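Local coordinates for Ice-binding protein 1 (Shewanella frigidimarina, PDB 6BG8), which binds ice and inhibits growth of ice crystals, adsorbing the bacterium onto ice as an adhesin whose DUF3494 ice-binding domain is the part described here, at residues V114-I117 with E118-N121; F156-G159 with G160-S164. All blocks are in the same frame, centred on the assembly; numbering follows the deposited sequence.

Interaction 1: V114-I117 with E118-N121; sequences VCPI and ELGN
L119 folds back on C115 and P116 at a bend of the chain, in a corner of the right-handed parallel beta-solenoid typical of DUF3494 ice-binding domains; the bend joins strand 112-114 to strand 122-125. One methyl does most of the touching. L119 CD2 lies 3.9 Å from P116 CD, so it meets the proline ring at its delta carbon, and the two side chains run at about a right angle to each other. The same methyl sits 4.2 Å from C115 SG. The L119 branch is carried there by a chi1 of -67°, which sets CG opposite the carbonyl carbon, and its CD2 also packs 3.9 Å from P116 O. Toward the same ring face, E118 O comes within 3.5 Å of P116 CB.

Around this small apolar group, C115 and L119 both rest on V135 of the next coil, while P116 touches L122. The next coil also holds the polar side of the bend: E118 OE1 is hydrogen-bonded with the T136 hydroxyl, which also bonds with I117 O, and OE2 accepts the backbone N of Q138 and T139. E118 OE2 takes a third donor from its own segment. The side chain leaves the backbone extended and then bends at chi2 (61°), bringing OE2 to 2.8 Å from G120 N, which approaches from the anti side, 24° out of the carboxylate plane.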
# COMPACT_ATOMS: atom_id res chain seq x y z
N VAL A 114 1.68 12.37 18.53
CA VAL A 114 0.24 12.17 18.41
C VAL A 114 -0.17 12.37 16.96
O VAL A 114 0.17 13.39 16.34
CB VAL A 114 -0.53 13.12 19.33
CG1 VAL A 114 -2.03 13.05 19.00
CG2 VAL A 114 -0.27 12.81 20.80
N CYS A 115 -0.91 11.40 16.42
CA CYS A 115 -1.54 11.55 15.11
C CYS A 115 -2.89 12.24 15.30
O CYS A 115 -3.76 11.70 16.00
CB CYS A 115 -1.75 10.20 14.44
SG CYS A 115 -2.41 10.33 12.73
N PRO A 116 -3.10 13.41 14.71
CA PRO A 116 -4.43 14.04 14.77
C PRO A 116 -5.48 13.16 14.12
O PRO A 116 -5.19 12.43 13.17
CB PRO A 116 -4.24 15.34 13.99
CG PRO A 116 -2.76 15.61 14.07
CD PRO A 116 -2.14 14.25 13.98
N ILE A 117 -6.71 13.25 14.61
CA ILE A 117 -7.75 12.41 14.01
C ILE A 117 -8.31 12.99 12.72
O ILE A 117 -9.02 12.29 11.99
CB ILE A 117 -8.89 12.12 15.01
CG1 ILE A 117 -9.53 13.42 15.51
CG2 ILE A 117 -8.35 11.28 16.17
CD1 ILE A 117 -10.82 13.20 16.31
N GLU A 118 -8.00 14.26 12.42
CA GLU A 118 -8.24 14.83 11.10
C GLU A 118 -6.92 15.39 10.58
O GLU A 118 -6.27 16.19 11.26
CB GLU A 118 -9.31 15.94 11.15
CG GLU A 118 -9.42 16.76 9.85
CD GLU A 118 -9.82 15.91 8.64
OE1 GLU A 118 -10.76 15.10 8.77
OE2 GLU A 118 -9.20 16.06 7.56
N LEU A 119 -6.52 14.95 9.39
CA LEU A 119 -5.23 15.32 8.82
C LEU A 119 -5.33 16.40 7.75
O LEU A 119 -4.30 16.89 7.27
CB LEU A 119 -4.53 14.08 8.25
CG LEU A 119 -4.07 13.04 9.27
CD1 LEU A 119 -3.57 11.76 8.61
CD2 LEU A 119 -3.00 13.61 10.18
N GLY A 120 -6.54 16.81 7.37
CA GLY A 120 -6.69 17.87 6.39
C GLY A 120 -6.20 19.22 6.90
O GLY A 120 -6.28 19.53 8.08
N ASN A 121 -5.68 20.02 5.96
CA ASN A 121 -5.19 21.38 6.20
C ASN A 121 -4.00 21.42 7.16
O ASN A 121 -3.70 22.47 7.74
CB ASN A 121 -6.31 22.30 6.72
CG ASN A 121 -7.39 22.53 5.68
OD1 ASN A 121 -7.12 22.63 4.48
ND2 ASN A 121 -8.64 22.61 6.14

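Interaction 2: F156-G159 with G160-S164; sequences FTIG and GNLTS
I158 and L162 form the apolar part of this contact, across the turn that carries the chain from strand 154-158 into strand 162-164. The delta methyl of I158 lies over the start of the leucine side chain, I158 CD1 being 4.1 Å from L162 CB, and the two side chains stand roughly perpendicular. With a chi1 of -66°, I158 sends CG1 opposite its carbonyl carbon and CG2 opposite its backbone N, so one branch reaches the leucine while the other faces the turn. Both residues are buried and both also pack on V135 of the preceding coil and T186 of the following one. An aromatic contact lies beside them: the end of the F156 side chain leads away from the turn, and its ring stacks with W184 in the interior.

Contacts with the backbone belong to the second branch. I158 CG2 is 3.4 Å from N161 O and 3.5 Å from G160 N, so this methyl fills the inner side of the bend made by G159 and G160. No hydrogen bond spans the two segments.

Polar contacts tie the turn to neighbouring coils instead: N161 N binds the D134 carboxylate, and N161 OD1 accepts the backbone N of K189. Aliphatic residues flanking a turn between two strands thus pack against the coils before and after, as in a parallel beta-solenoid.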
# COMPACT_ATOMS: atom_id res chain seq x y z
N PHE A 156 2.51 6.74 9.84
CA PHE A 156 1.22 6.95 10.48
C PHE A 156 0.69 5.59 10.90
O PHE A 156 0.55 4.70 10.07
CB PHE A 156 0.25 7.64 9.53
CG PHE A 156 0.70 9.00 9.12
CD1 PHE A 156 1.55 9.17 8.03
CD2 PHE A 156 0.33 10.11 9.85
CE1 PHE A 156 1.99 10.44 7.67
CE2 PHE A 156 0.77 11.37 9.50
CZ PHE A 156 1.60 11.53 8.42
N THR A 157 0.46 5.43 12.20
CA THR A 157 0.10 4.12 12.73
C THR A 157 -1.16 4.25 13.58
O THR A 157 -1.18 4.97 14.58
CB THR A 157 1.27 3.50 13.50
OG1 THR A 157 0.86 2.24 14.03
CG2 THR A 157 1.80 4.42 14.60
N ILE A 158 -2.23 3.57 13.16
CA ILE A 158 -3.60 3.95 13.47
C ILE A 158 -4.35 2.74 13.98
O ILE A 158 -4.40 1.70 13.31
CB ILE A 158 -4.29 4.55 12.23
CG1 ILE A 158 -3.61 5.88 11.85
CG2 ILE A 158 -5.80 4.70 12.47
CD1 ILE A 158 -4.00 6.43 10.46
N GLY A 159 -4.97 2.88 15.16
CA GLY A 159 -5.67 1.77 15.78
C GLY A 159 -7.05 1.51 15.23
O GLY A 159 -7.61 0.44 15.48
N GLY A 160 -7.61 2.46 14.49
CA GLY A 160 -8.87 2.25 13.82
C GLY A 160 -8.72 2.24 12.31
O GLY A 160 -7.79 1.62 11.77
N ASN A 161 -9.63 2.92 11.62
CA ASN A 161 -9.59 3.06 10.18
C ASN A 161 -8.85 4.33 9.76
O ASN A 161 -8.61 5.23 10.57
CB ASN A 161 -11.01 3.09 9.61
CG ASN A 161 -11.84 1.90 10.02
OD1 ASN A 161 -11.37 0.77 10.06
ND2 ASN A 161 -13.11 2.16 10.34
N LEU A 162 -8.51 4.41 8.47
CA LEU A 162 -8.04 5.63 7.82
C LEU A 162 -8.90 5.86 6.60
O LEU A 162 -9.03 4.97 5.75
CB LEU A 162 -6.56 5.53 7.40
CG LEU A 162 -6.05 6.63 6.44
CD1 LEU A 162 -6.11 8.01 7.09
CD2 LEU A 162 -4.66 6.36 5.91
N THR A 163 -9.50 7.05 6.50
CA THR A 163 -10.40 7.38 5.40
C THR A 163 -10.10 8.78 4.88
O THR A 163 -10.20 9.75 5.63
CB THR A 163 -11.87 7.31 5.85
OG1 THR A 163 -12.13 6.03 6.42
CG2 THR A 163 -12.80 7.53 4.66
N SER A 164 -9.76 8.89 3.60
CA SER A 164 -9.69 10.20 2.96
C SER A 164 -10.93 10.39 2.12
O SER A 164 -11.56 9.43 1.68
CB SER A 164 -8.42 10.36 2.11
OG SER A 164 -8.38 9.42 1.05

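Overall arrangement
Interaction 1 precedes interaction 2 along the chain, and their centres lie about 10 Å apart on the same side of the domain's centre. Strands 112-114 and 154-158, which lead into the two bends, both pair in parallel with strand 127-131, so the contacts occupy coils on either side of the one that contains it. They also touch directly, C115 SG lying 4.0 Å from F156 CD2. Their apolar side chains C115, L119, I158 and L162 are buried, while the turns themselves are partly exposed. Each shapes a turn within one coil, and both pack on V135 of the coil between them, away from the ice-binding motif at T212-N215, which is assigned by similarity.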